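Local coordinates for protein PrgA (PDB 6Z9K) that provides surface exclusion, protecting enterococcal cells against unwanted conjugation, and is represented here by its CAP domain, which carries a bound magnesium ion, at residues V61-Q66 against A70-E75; I103-D108 against N141-L146; G148-T153 against R168-N173; S200-K205 against K211-S216. All blocks are in the same frame, centred on the assembly; numbering follows the deposited sequence.

Overall arrangement
Interactions 2 and 4 are buried and meet on the same three-stranded sheet: strands 144-148 and 211-217 are neighbours in it, and hydrogen bonds between E144 and H213 and between S200 OG and A106 O tie the two contacts together. Interactions 1 and 3 are only partly buried and each sets one aromatic ring against a helix, W63 against helix 70-90 and Y150 against helix 160-176. Their chemistry differs accordingly. Interaction 2 is purely aromatic, interaction 4 pairs backbone bonds with a polar serine-histidine face, interaction 1 combines a ring face with a water bridge, and interaction 3 ends in a single amide-to-hydroxyl bond.

Interaction 1 (V61-Q66 against A70-E75); sequences VMWDIQ and ADQKKE
The indole of W63 and the side chain of Q72 lie against each other along their lengths, running in opposite directions. Q72 passes over one face of the ring: its CB sits 4.0 Å from the centroid of the six-membered ring of W63, 12° off the normal, a CH-pi contact. CG follows above CZ2 and CE2, and the amide ends over the five-membered part, where Q72 NE2 is 3.3 Å from W63 NE1. Both nitrogens are donors, so this is no hydrogen bond; the amide NH2 simply rests over the pyrrole rim, its plane tilted 36° from the indole. The chain of Q72, extended beyond CG (chi2 175°), is what carries the amide across the ring to the pyrrole side.

The amide oxygen is engaged: Q72 OE1 accepts from the backbone N of S69 and from a water 3.1 Å away. The same water accepts from D64 N at 2.9 Å, bridging strand and helix beside the ring. E75, one helical turn on from Q72, comes to the indole at its edge, with OE2 4.1 Å from W63 CZ2; this carboxylate is salt-bridged to K160.

W63 lies in strand 62-64, which pairs antiparallel with strand 157-159, and the tight link 67-69 folds the chain back into helix 70-90. L68 of that link and K160 and L163 of helix 160-176 also touch the indole, so the ring lies where the small sheet meets the starts of two helices. On the same turn, K73 and K74 pack on I103 of helix 100-112.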
loop_
_atom_site.group_PDB
_atom_site.type_symbol
_atom_site.label_atom_id
_atom_site.label_comp_id
_atom_site.label_asym_id
_atom_site.label_seq_id
_atom_site.Cartn_x
_atom_site.Cartn_y
_atom_site.Cartn_z
ATOM N N VAL A 61 18.766 9.611 1.979
ATOM C CA VAL A 61 18.061 10.010 0.727
ATOM C C VAL A 61 16.757 10.713 1.119
ATOM O O VAL A 61 15.819 10.040 1.591
ATOM C CB VAL A 61 17.826 8.827 -0.227
ATOM C CG1 VAL A 61 17.147 9.284 -1.509
ATOM C CG2 VAL A 61 19.117 8.100 -0.551
ATOM N N MET A 62 16.680 12.032 0.948
ATOM C CA MET A 62 15.516 12.813 1.406
ATOM C C MET A 62 14.597 13.057 0.208
ATOM O O MET A 62 15.059 13.524 -0.848
ATOM C CB MET A 62 15.938 14.128 2.067
ATOM C CG MET A 62 16.910 13.942 3.209
ATOM S SD MET A 62 16.291 12.783 4.478
ATOM C CE MET A 62 14.899 13.717 5.107
ATOM N N TRP A 63 13.314 12.746 0.376
ATOM C CA TRP A 63 12.254 12.935 -0.634
ATOM C C TRP A 63 11.328 14.067 -0.209
ATOM O O TRP A 63 10.886 14.089 0.936
ATOM C CB TRP A 63 11.470 11.621 -0.781
ATOM C CG TRP A 63 12.202 10.568 -1.547
ATOM C CD1 TRP A 63 13.531 10.468 -1.812
ATOM C CD2 TRP A 63 11.585 9.437 -2.154
ATOM N NE1 TRP A 63 13.771 9.380 -2.604
ATOM C CE2 TRP A 63 12.596 8.719 -2.809
ATOM C CE3 TRP A 63 10.251 9.025 -2.266
ATOM C CZ2 TRP A 63 12.317 7.546 -3.500
ATOM C CZ3 TRP A 63 9.984 7.847 -2.919
ATOM C CH2 TRP A 63 11.004 7.140 -3.549
ATOM N N ASP A 64 10.996 14.953 -1.146
ATOM C CA ASP A 64 10.039 16.050 -0.908
ATOM C C ASP A 64 8.676 15.502 -1.323
ATOM O O ASP A 64 8.498 15.343 -2.496
ATOM C CB ASP A 64 10.533 17.267 -1.696
ATOM C CG ASP A 64 9.789 18.550 -1.398
ATOM O OD1 ASP A 64 8.623 18.450 -0.932
ATOM O OD2 ASP A 64 10.401 19.641 -1.628
ATOM N N ILE A 65 7.779 15.176 -0.389
ATOM C CA ILE A 65 6.539 14.373 -0.648
ATOM C C ILE A 65 5.623 15.124 -1.631
ATOM O O ILE A 65 4.874 14.449 -2.293
ATOM C CB ILE A 65 5.799 13.973 0.645
ATOM C CG1 ILE A 65 5.136 15.155 1.365
ATOM C CG2 ILE A 65 6.732 13.226 1.574
ATOM C CD1 ILE A 65 4.017 14.733 2.312
ATOM N N GLN A 66 5.710 16.455 -1.734
ATOM C CA GLN A 66 4.921 17.250 -2.728
ATOM C C GLN A 66 5.810 17.681 -3.908
ATOM O O GLN A 66 5.529 18.725 -4.517
ATOM C CB GLN A 66 4.296 18.484 -2.066
ATOM C CG GLN A 66 3.120 18.199 -1.136
ATOM C CD GLN A 66 2.660 19.440 -0.397
ATOM O OE1 GLN A 66 1.466 19.754 -0.369
ATOM N NE2 GLN A 66 3.597 20.149 0.224
ATOM N N ALA A 70 9.131 11.717 -11.340
ATOM C CA ALA A 70 8.409 10.582 -11.956
ATOM C C ALA A 70 9.040 9.251 -11.507
ATOM O O ALA A 70 8.303 8.300 -11.170
ATOM C CB ALA A 70 8.412 10.747 -13.448
ATOM N N ASP A 71 10.370 9.163 -11.494
ATOM C CA ASP A 71 11.069 7.904 -11.124
ATOM C C ASP A 71 10.779 7.580 -9.670
ATOM O O ASP A 71 10.607 6.382 -9.363
ATOM C CB ASP A 71 12.577 8.011 -11.338
ATOM C CG ASP A 71 12.982 8.016 -12.798
ATOM O OD1 ASP A 71 12.127 7.725 -13.661
ATOM O OD2 ASP A 71 14.159 8.314 -13.060
ATOM N N GLN A 72 10.763 8.597 -8.800
ATOM C CA GLN A 72 10.565 8.394 -7.347
ATOM C C GLN A 72 9.111 7.920 -7.143
ATOM O O GLN A 72 8.877 7.001 -6.348
ATOM C CB GLN A 72 10.886 9.670 -6.577
ATOM C CG GLN A 72 12.362 9.996 -6.503
ATOM C CD GLN A 72 12.548 11.332 -5.828
ATOM O OE1 GLN A 72 11.684 12.191 -5.926
ATOM N NE2 GLN A 72 13.660 11.507 -5.133
ATOM N N LYS A 73 8.154 8.510 -7.845
ATOM C CA LYS A 73 6.745 8.025 -7.762
ATOM C C LYS A 73 6.686 6.563 -8.195
ATOM O O LYS A 73 5.961 5.748 -7.531
ATOM C CB LYS A 73 5.834 8.882 -8.647
ATOM C CG LYS A 73 5.731 10.308 -8.176
ATOM C CD LYS A 73 4.767 11.153 -8.988
ATOM C CE LYS A 73 4.540 12.469 -8.289
ATOM N NZ LYS A 73 3.746 13.374 -9.124
ATOM N N LYS A 74 7.348 6.207 -9.297
ATOM C CA LYS A 74 7.268 4.821 -9.790
ATOM C C LYS A 74 7.924 3.906 -8.754
ATOM O O LYS A 74 7.316 2.893 -8.416
ATOM C CB LYS A 74 7.861 4.671 -11.182
ATOM C CG LYS A 74 7.632 3.286 -11.804
ATOM C CD LYS A 74 7.486 3.346 -13.328
ATOM C CE LYS A 74 6.210 4.082 -13.728
ATOM N NZ LYS A 74 5.886 4.022 -15.179
ATOM N N GLU A 75 9.060 4.296 -8.169
ATOM C CA GLU A 75 9.757 3.449 -7.163
ATOM C C GLU A 75 8.821 3.187 -5.988
ATOM O O GLU A 75 8.781 2.050 -5.496
ATOM C CB GLU A 75 11.031 4.096 -6.629
ATOM C CG GLU A 75 12.195 4.067 -7.583
ATOM C CD GLU A 75 13.407 4.800 -7.007
ATOM O OE1 GLU A 75 13.962 5.695 -7.709
ATOM O OE2 GLU A 75 13.736 4.516 -5.814
HETATM O O HOH W 1 11.918 14.429 -3.832
#

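Interaction 2 (I103-D108 against N141-L146); sequences IKFAWD and NYYENL
F105 and Y143 make this contact by themselves, two buried rings that meet almost at right angles between a helix and the start of a strand. The pair is T-shaped: the edge of F105 points at the face of Y143, with centroids 5.1 Å apart and planes at 77°. F105 CZ stands over the centre of the Y143 ring, while F105 CE2 comes within 3.7 Å of Y143 CD1. On the helix, F105 extends with CG trans to its backbone N (chi1 -180°), which sends the ring out from the helix toward Y143.

The contact joins helix 100-112 of the CAP domain to the strand 144-148 edge of its three-stranded sheet. Just before that strand, N141 shapes the chain as an Asx turn. Its OD1 accepts from Y143 N at 3.0 Å and from E144 N at 2.8 Å, the latter on a lone pair in the carbonyl plane. N141 ND2 returns a straight bond to E144 O at 3.0 Å, so the amide is gripped at both ends and its rotation fixed. The hydroxyl of Y143 is hydrogen-bonded to K135 O, and the F105 ring also stacks with F134.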
loop_
_atom_site.group_PDB
_atom_site.type_symbol
_atom_site.label_atom_id
_atom_site.label_comp_id
_atom_site.label_asym_id
_atom_site.label_seq_id
_atom_site.Cartn_x
_atom_site.Cartn_y
_atom_site.Cartn_z
ATOM N N ILE A 103 -0.415 5.479 -11.145
ATOM C CA ILE A 103 0.378 6.540 -10.452
ATOM C C ILE A 103 -0.363 7.871 -10.566
ATOM O O ILE A 103 -0.554 8.557 -9.572
ATOM C CB ILE A 103 1.785 6.576 -11.026
ATOM C CG1 ILE A 103 2.504 5.275 -10.678
ATOM C CG2 ILE A 103 2.567 7.776 -10.520
ATOM C CD1 ILE A 103 3.830 5.149 -11.420
ATOM N N LYS A 104 -0.781 8.230 -11.760
ATOM C CA LYS A 104 -1.425 9.553 -11.977
ATOM C C LYS A 104 -2.710 9.594 -11.174
ATOM O O LYS A 104 -2.999 10.646 -10.579
ATOM C CB LYS A 104 -1.708 9.834 -13.459
ATOM C CG LYS A 104 -2.371 11.184 -13.729
ATOM C CD LYS A 104 -2.582 11.413 -15.185
ATOM C CE LYS A 104 -3.398 12.644 -15.503
ATOM N NZ LYS A 104 -4.792 12.584 -14.980
ATOM N N PHE A 105 -3.480 8.522 -11.169
ATOM C CA PHE A 105 -4.758 8.489 -10.447
ATOM C C PHE A 105 -4.447 8.687 -8.971
ATOM O O PHE A 105 -5.089 9.558 -8.289
ATOM C CB PHE A 105 -5.500 7.187 -10.732
ATOM C CG PHE A 105 -6.832 6.994 -10.074
ATOM C CD1 PHE A 105 -7.629 8.036 -9.609
ATOM C CD2 PHE A 105 -7.321 5.700 -10.005
ATOM C CE1 PHE A 105 -8.874 7.786 -9.077
ATOM C CE2 PHE A 105 -8.555 5.458 -9.452
ATOM C CZ PHE A 105 -9.321 6.488 -8.985
ATOM N N ALA A 106 -3.498 7.913 -8.436
ATOM C CA ALA A 106 -3.176 8.037 -6.998
ATOM C C ALA A 106 -2.746 9.469 -6.622
ATOM O O ALA A 106 -3.185 10.011 -5.569
ATOM C CB ALA A 106 -2.078 7.072 -6.620
ATOM N N TRP A 107 -1.898 10.100 -7.449
ATOM C CA TRP A 107 -1.360 11.441 -7.118
ATOM C C TRP A 107 -2.469 12.487 -7.276
ATOM O O TRP A 107 -2.416 13.504 -6.542
ATOM C CB TRP A 107 -0.060 11.713 -7.886
ATOM C CG TRP A 107 1.049 10.948 -7.230
ATOM C CD1 TRP A 107 1.511 9.708 -7.595
ATOM C CD2 TRP A 107 1.761 11.305 -6.030
ATOM N NE1 TRP A 107 2.502 9.303 -6.735
ATOM C CE2 TRP A 107 2.660 10.255 -5.754
ATOM C CE3 TRP A 107 1.756 12.417 -5.184
ATOM C CZ2 TRP A 107 3.545 10.302 -4.668
ATOM C CZ3 TRP A 107 2.604 12.443 -4.097
ATOM C CH2 TRP A 107 3.503 11.409 -3.861
ATOM N N ASP A 108 -3.420 12.289 -8.192
ATOM C CA ASP A 108 -4.594 13.181 -8.267
ATOM C C ASP A 108 -5.401 13.073 -6.962
ATOM O O ASP A 108 -5.826 14.137 -6.418
ATOM C CB ASP A 108 -5.393 12.956 -9.532
ATOM C CG ASP A 108 -4.775 13.527 -10.782
ATOM O OD1 ASP A 108 -3.730 14.249 -10.675
ATOM O OD2 ASP A 108 -5.317 13.222 -11.855
ATOM N N ASN A 141 -16.097 5.469 -0.915
ATOM C CA ASN A 141 -14.690 5.258 -1.311
ATOM C C ASN A 141 -14.497 3.762 -1.614
ATOM O O ASN A 141 -14.459 2.975 -0.691
ATOM C CB ASN A 141 -13.765 5.659 -0.175
ATOM C CG ASN A 141 -12.427 5.000 -0.316
ATOM O OD1 ASN A 141 -11.861 4.984 -1.409
ATOM N ND2 ASN A 141 -11.931 4.464 0.791
ATOM N N TYR A 142 -14.324 3.390 -2.875
ATOM C CA TYR A 142 -13.906 2.012 -3.205
ATOM C C TYR A 142 -12.550 2.021 -3.890
ATOM O O TYR A 142 -12.251 1.034 -4.558
ATOM C CB TYR A 142 -14.866 1.300 -4.151
ATOM C CG TYR A 142 -16.265 1.244 -3.623
ATOM C CD1 TYR A 142 -16.506 0.956 -2.282
ATOM C CD2 TYR A 142 -17.325 1.469 -4.466
ATOM C CE1 TYR A 142 -17.807 0.943 -1.779
ATOM C CE2 TYR A 142 -18.630 1.371 -3.993
ATOM C CZ TYR A 142 -18.860 1.167 -2.640
ATOM O OH TYR A 142 -20.155 1.136 -2.165
ATOM N N TYR A 143 -11.704 3.012 -3.668
ATOM C CA TYR A 143 -10.395 3.086 -4.336
ATOM C C TYR A 143 -9.226 3.125 -3.349
ATOM O O TYR A 143 -8.148 2.715 -3.736
ATOM C CB TYR A 143 -10.344 4.342 -5.205
ATOM C CG TYR A 143 -11.213 4.266 -6.429
ATOM C CD1 TYR A 143 -10.905 3.419 -7.468
ATOM C CD2 TYR A 143 -12.370 5.053 -6.543
ATOM C CE1 TYR A 143 -11.690 3.331 -8.596
ATOM C CE2 TYR A 143 -13.152 4.994 -7.682
ATOM C CZ TYR A 143 -12.805 4.146 -8.722
ATOM O OH TYR A 143 -13.564 4.078 -9.847
ATOM N N GLU A 144 -9.435 3.703 -2.150
ATOM C CA GLU A 144 -8.322 4.090 -1.268
ATOM C C GLU A 144 -8.262 3.291 0.035
ATOM O O GLU A 144 -9.284 3.119 0.729
ATOM C CB GLU A 144 -8.464 5.593 -0.973
ATOM C CG GLU A 144 -7.458 6.123 0.029
ATOM C CD GLU A 144 -7.610 7.623 0.230
ATOM O OE1 GLU A 144 -8.407 8.015 1.082
ATOM O OE2 GLU A 144 -6.968 8.333 -0.561
ATOM N N ASN A 145 -7.054 2.870 0.401
ATOM C CA ASN A 145 -6.663 2.468 1.777
ATOM C C ASN A 145 -5.693 3.550 2.260
ATOM O O ASN A 145 -4.683 3.778 1.636
ATOM C CB ASN A 145 -6.109 1.046 1.778
ATOM C CG ASN A 145 -7.197 0.033 1.514
ATOM O OD1 ASN A 145 -8.002 -0.263 2.410
ATOM N ND2 ASN A 145 -7.244 -0.506 0.293
ATOM N N LEU A 146 -6.038 4.204 3.355
ATOM C CA LEU A 146 -5.321 5.403 3.805
ATOM C C LEU A 146 -4.594 5.109 5.117
ATOM O O LEU A 146 -5.206 4.612 6.034
ATOM C CB LEU A 146 -6.372 6.511 3.974
ATOM C CG LEU A 146 -5.929 7.903 4.340
ATOM C CD1 LEU A 146 -5.024 8.493 3.275
ATOM C CD2 LEU A 146 -7.168 8.763 4.551
#

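Interaction 3 (G148-T153 against R168-N173); sequences GGYYET and RKMLVN
Y150 reaches from its loop onto helix 160-176 with its ring, and almost all of the contact belongs to this one side chain. Its CB points toward the helix and carries the ring onto it. Along one side of the ring, CD2 comes to 4.1 Å from M170 N. CE2, the next atom out, lies 3.7 Å from M170 CA and has CG of K169 at 4.1 Å, the lysine's extended chain leading off from there. CZ is 4.0 Å from M170 CB. That methylene sits over the face of the ring, offset toward the rim, as a CH-pi contact 15° off the normal; M170 SD is more distant, 5.4 Å from the Y150 centroid, in a Met-aromatic arrangement.

The loop that bears Y150 leads from strand 144-148 of the three-stranded CAP sheet toward strand 157-159, and the ring lays it against the helix that follows. The same helix turns M170 and L171 inward, M170 onto I212 and I214 and L171 onto I214, all on strand 211-217.

At the tip, Y150 OH accepts from N173 ND2 at 3.0 Å in a nearly straight bond of 170°. The hydroxyl lies close to the amide plane of N173, although that plane is turned 44° from the ring. N173 CB also approaches the hydroxyl, at 3.5 Å. Farther back, Y150 O takes a hydrogen bond from S166 OG, one turn before M170.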
loop_
_atom_site.group_PDB
_atom_site.type_symbol
_atom_site.label_atom_id
_atom_site.label_comp_id
_atom_site.label_asym_id
_atom_site.label_seq_id
_atom_site.Cartn_x
_atom_site.Cartn_y
_atom_site.Cartn_z
ATOM N N GLY A 148 -2.624 7.121 8.055
ATOM C CA GLY A 148 -2.290 8.440 8.573
ATOM C C GLY A 148 -1.492 8.328 9.850
ATOM O O GLY A 148 -1.697 7.343 10.472
ATOM N N GLY A 149 -0.492 9.175 9.994
ATOM C CA GLY A 149 0.283 9.319 11.240
ATOM C C GLY A 149 1.395 8.284 11.343
ATOM O O GLY A 149 1.858 8.013 12.475
ATOM N N TYR A 150 1.849 7.782 10.201
ATOM C CA TYR A 150 2.943 6.790 10.165
ATOM C C TYR A 150 4.285 7.498 10.008
ATOM O O TYR A 150 5.313 6.838 10.224
ATOM C CB TYR A 150 2.743 5.810 9.016
ATOM C CG TYR A 150 1.761 4.735 9.327
ATOM C CD1 TYR A 150 0.403 4.895 9.103
ATOM C CD2 TYR A 150 2.172 3.507 9.846
ATOM C CE1 TYR A 150 -0.498 3.908 9.439
ATOM C CE2 TYR A 150 1.286 2.507 10.144
ATOM C CZ TYR A 150 -0.059 2.687 9.939
ATOM O OH TYR A 150 -0.822 1.629 10.324
ATOM N N TYR A 151 4.299 8.774 9.631
ATOM C CA TYR A 151 5.552 9.547 9.383
ATOM C C TYR A 151 5.293 11.054 9.576
ATOM O O TYR A 151 4.178 11.424 9.870
ATOM C CB TYR A 151 6.157 9.205 8.009
ATOM C CG TYR A 151 5.395 9.754 6.831
ATOM C CD1 TYR A 151 4.251 9.138 6.354
ATOM C CD2 TYR A 151 5.850 10.841 6.127
ATOM C CE1 TYR A 151 3.518 9.643 5.281
ATOM C CE2 TYR A 151 5.155 11.345 5.042
ATOM C CZ TYR A 151 3.986 10.748 4.599
ATOM O OH TYR A 151 3.271 11.258 3.534
ATOM N N GLU A 152 6.351 11.868 9.547
ATOM C CA GLU A 152 6.301 13.352 9.712
ATOM C C GLU A 152 7.085 14.014 8.580
ATOM O O GLU A 152 8.065 13.427 8.178
ATOM C CB GLU A 152 6.914 13.792 11.047
ATOM C CG GLU A 152 6.139 13.331 12.273
ATOM C CD GLU A 152 6.396 11.889 12.687
ATOM O OE1 GLU A 152 5.418 11.113 12.807
ATOM O OE2 GLU A 152 7.555 11.552 12.899
ATOM N N THR A 153 6.674 15.214 8.149
ATOM C CA THR A 153 7.322 16.027 7.086
ATOM C C THR A 153 8.097 17.178 7.746
ATOM O O THR A 153 7.453 17.914 8.499
ATOM C CB THR A 153 6.280 16.590 6.110
ATOM O OG1 THR A 153 5.173 17.185 6.799
ATOM C CG2 THR A 153 5.736 15.509 5.194
ATOM N N ARG A 168 5.650 -0.493 4.958
ATOM C CA ARG A 168 5.557 -1.908 5.362
ATOM C C ARG A 168 4.744 -1.994 6.660
ATOM O O ARG A 168 3.972 -2.932 6.794
ATOM C CB ARG A 168 6.943 -2.515 5.523
ATOM C CG ARG A 168 6.870 -4.018 5.766
ATOM C CD ARG A 168 8.265 -4.554 6.078
ATOM N NE ARG A 168 8.287 -6.008 6.201
ATOM C CZ ARG A 168 8.076 -6.705 7.310
ATOM N NH1 ARG A 168 7.844 -6.126 8.453
ATOM N NH2 ARG A 168 8.146 -8.028 7.285
ATOM N N LYS A 169 4.936 -1.103 7.617
ATOM C CA LYS A 169 4.232 -1.125 8.922
ATOM C C LYS A 169 2.741 -0.962 8.640
ATOM O O LYS A 169 1.925 -1.657 9.246
ATOM C CB LYS A 169 4.743 -0.015 9.858
ATOM C CG LYS A 169 4.172 -0.133 11.261
ATOM C CD LYS A 169 4.832 0.832 12.204
ATOM C CE LYS A 169 4.004 1.070 13.453
ATOM N NZ LYS A 169 4.465 2.290 14.195
ATOM N N MET A 170 2.391 -0.037 7.747
ATOM C CA MET A 170 0.980 0.162 7.343
ATOM C C MET A 170 0.387 -1.120 6.764
ATOM O O MET A 170 -0.718 -1.513 7.168
ATOM C CB MET A 170 0.880 1.322 6.341
ATOM C CG MET A 170 -0.499 1.520 5.813
ATOM S SD MET A 170 -0.474 2.751 4.494
ATOM C CE MET A 170 1.235 3.238 4.574
ATOM N N LEU A 171 1.086 -1.805 5.868
ATOM C CA LEU A 171 0.529 -3.055 5.304
ATOM C C LEU A 171 0.389 -4.099 6.400
ATOM O O LEU A 171 -0.604 -4.809 6.389
ATOM C CB LEU A 171 1.431 -3.559 4.167
ATOM C CG LEU A 171 1.445 -2.697 2.900
ATOM C CD1 LEU A 171 2.510 -3.177 1.921
ATOM C CD2 LEU A 171 0.067 -2.653 2.256
ATOM N N VAL A 172 1.374 -4.220 7.284
ATOM C CA VAL A 172 1.343 -5.231 8.382
ATOM C C VAL A 172 0.105 -4.950 9.217
ATOM O O VAL A 172 -0.607 -5.894 9.585
ATOM C CB VAL A 172 2.644 -5.208 9.187
ATOM C CG1 VAL A 172 2.558 -5.890 10.512
ATOM C CG2 VAL A 172 3.795 -5.759 8.356
ATOM N N ASN A 173 -0.125 -3.691 9.523
ATOM C CA ASN A 173 -1.248 -3.313 10.408
ATOM C C ASN A 173 -2.580 -3.562 9.712
ATOM O O ASN A 173 -3.535 -3.980 10.436
ATOM C CB ASN A 173 -1.099 -1.860 10.867
ATOM C CG ASN A 173 -0.072 -1.704 11.964
ATOM O OD1 ASN A 173 0.390 -2.679 12.576
ATOM N ND2 ASN A 173 0.276 -0.439 12.203
#

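Interaction 4 (S200-K205 against K211-S216); sequences SLSGEK and KIHIIS
The imidazole of H213 meets strand 200-202 mainly by its edge: S202 OG lies near the ring plane and bonds to NE2 at 2.7 Å, while S200 O also lies at the edge. S200 OG approaches obliquely, 3.2 Å from H213 CB, and is itself hydrogen-bonded to A106 O. The second ring nitrogen, ND1, is bonded to E144 OE2, so both nitrogens are held and the ring's rotation is fixed. Chi1 of 68° places S202 OG between N and C of its own backbone, from where it reaches both H213 and a water at 2.7 Å that also binds K211 NZ, which is hydrogen-bonded to D114 O as well.

The backbones form an antiparallel ladder. S200 and H213 are a hydrogen-bonded pair, with H213 N to S200 O at 2.8 Å, and S202 and K211 are another, with K211 N to S202 O at 2.8 Å. Between them L201 and I212 face the other way, side by side, CD2 of L201 4.1 Å from CG1 of I212.

This hairpin forms two strands of the three-stranded sheet, with 211-217 in the middle and 144-148 beyond it. L201 and I212 pack on helix 160-176, and S200 on helix 100-112.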
loop_
_atom_site.group_PDB
_atom_site.type_symbol
_atom_site.label_atom_id
_atom_site.label_comp_id
_atom_site.label_asym_id
_atom_site.label_seq_id
_atom_site.Cartn_x
_atom_site.Cartn_y
_atom_site.Cartn_z
ATOM N N SER A 200 0.415 7.191 -3.287
ATOM C CA SER A 200 0.745 8.617 -3.201
ATOM C C SER A 200 0.820 9.037 -1.736
ATOM O O SER A 200 0.501 8.267 -0.823
ATOM C CB SER A 200 -0.277 9.413 -3.946
ATOM O OG SER A 200 -1.583 9.089 -3.474
ATOM N N LEU A 201 1.211 10.283 -1.563
ATOM C CA LEU A 201 1.507 10.878 -0.242
ATOM C C LEU A 201 0.895 12.284 -0.231
ATOM O O LEU A 201 0.893 12.935 -1.279
ATOM C CB LEU A 201 3.022 11.027 -0.066
ATOM C CG LEU A 201 3.870 9.771 -0.228
ATOM C CD1 LEU A 201 5.360 10.138 -0.179
ATOM C CD2 LEU A 201 3.513 8.746 0.812
ATOM N N SER A 202 0.411 12.740 0.911
ATOM C CA SER A 202 -0.088 14.127 0.998
ATOM C C SER A 202 0.192 14.668 2.399
ATOM O O SER A 202 0.349 13.877 3.358
ATOM C CB SER A 202 -1.545 14.232 0.619
ATOM O OG SER A 202 -2.423 13.617 1.537
ATOM N N GLY A 203 0.158 15.994 2.474
ATOM C CA GLY A 203 0.379 16.633 3.765
ATOM C C GLY A 203 0.951 18.018 3.563
ATOM O O GLY A 203 1.713 18.202 2.622
ATOM N N GLU A 204 0.681 18.875 4.524
ATOM C CA GLU A 204 1.312 20.206 4.634
ATOM C C GLU A 204 2.783 20.014 4.969
ATOM O O GLU A 204 3.137 18.975 5.490
ATOM C CB GLU A 204 0.641 21.026 5.734
ATOM C CG GLU A 204 -0.785 21.395 5.418
ATOM C CD GLU A 204 -0.939 22.169 4.117
ATOM O OE1 GLU A 204 -0.065 23.054 3.831
ATOM O OE2 GLU A 204 -1.936 21.907 3.395
ATOM N N LYS A 205 3.583 21.044 4.723
ATOM C CA LYS A 205 5.061 21.020 4.781
ATOM C C LYS A 205 5.509 20.630 6.182
ATOM O O LYS A 205 6.556 19.948 6.323
ATOM C CB LYS A 205 5.594 22.415 4.432
ATOM C CG LYS A 205 5.894 22.630 2.955
ATOM C CD LYS A 205 7.390 22.678 2.681
ATOM C CE LYS A 205 7.755 23.307 1.348
ATOM N NZ LYS A 205 9.206 23.615 1.298
ATOM N N LYS A 211 0.038 11.652 5.043
ATOM C CA LYS A 211 -0.739 10.465 4.677
ATOM C C LYS A 211 -0.041 9.642 3.622
ATOM O O LYS A 211 0.749 10.176 2.822
ATOM C CB LYS A 211 -2.048 10.910 4.033
ATOM C CG LYS A 211 -2.981 11.631 4.985
ATOM C CD LYS A 211 -4.098 12.268 4.163
ATOM C CE LYS A 211 -4.933 13.173 4.994
ATOM N NZ LYS A 211 -5.936 13.882 4.176
ATOM N N ILE A 212 -0.384 8.361 3.687
ATOM C CA ILE A 212 -0.069 7.404 2.599
ATOM C C ILE A 212 -1.389 6.963 1.998
ATOM O O ILE A 212 -2.235 6.407 2.715
ATOM C CB ILE A 212 0.686 6.196 3.154
ATOM C CG1 ILE A 212 1.938 6.629 3.930
ATOM C CG2 ILE A 212 0.958 5.232 1.984
ATOM C CD1 ILE A 212 2.593 5.511 4.747
ATOM N N HIS A 213 -1.534 7.131 0.692
ATOM C CA HIS A 213 -2.746 6.733 -0.061
ATOM C C HIS A 213 -2.393 5.511 -0.920
ATOM O O HIS A 213 -1.606 5.658 -1.853
ATOM C CB HIS A 213 -3.227 7.881 -0.989
ATOM C CG HIS A 213 -3.445 9.217 -0.340
ATOM N ND1 HIS A 213 -4.715 9.714 -0.076
ATOM C CD2 HIS A 213 -2.583 10.198 0.028
ATOM C CE1 HIS A 213 -4.602 10.920 0.484
ATOM N NE2 HIS A 213 -3.312 11.238 0.550
ATOM N N ILE A 214 -2.954 4.359 -0.582
ATOM C CA ILE A 214 -2.831 3.157 -1.432
ATOM C C ILE A 214 -4.109 3.055 -2.262
ATOM O O ILE A 214 -5.177 2.861 -1.731
ATOM C CB ILE A 214 -2.548 1.903 -0.581
ATOM C CG1 ILE A 214 -1.229 2.050 0.186
ATOM C CG2 ILE A 214 -2.571 0.671 -1.503
ATOM C CD1 ILE A 214 -0.803 0.804 0.997
ATOM N N ILE A 215 -3.957 3.262 -3.566
ATOM C CA ILE A 215 -5.049 3.302 -4.565
ATOM C C ILE A 215 -4.994 2.005 -5.389
ATOM O O ILE A 215 -3.948 1.694 -5.937
ATOM C CB ILE A 215 -4.953 4.576 -5.415
ATOM C CG1 ILE A 215 -4.861 5.844 -4.539
ATOM C CG2 ILE A 215 -6.134 4.575 -6.367
ATOM C CD1 ILE A 215 -5.899 5.961 -3.495
ATOM N N SER A 216 -6.045 1.209 -5.375
ATOM C CA SER A 216 -6.010 -0.079 -6.131
ATOM C C SER A 216 -7.391 -0.411 -6.664
ATOM O O SER A 216 -8.403 0.069 -6.140
ATOM C CB SER A 216 -5.449 -1.173 -5.265
ATOM O OG SER A 216 -6.210 -1.363 -4.091
HETATM O O HOH W 2 -4.446 15.236 2.192
#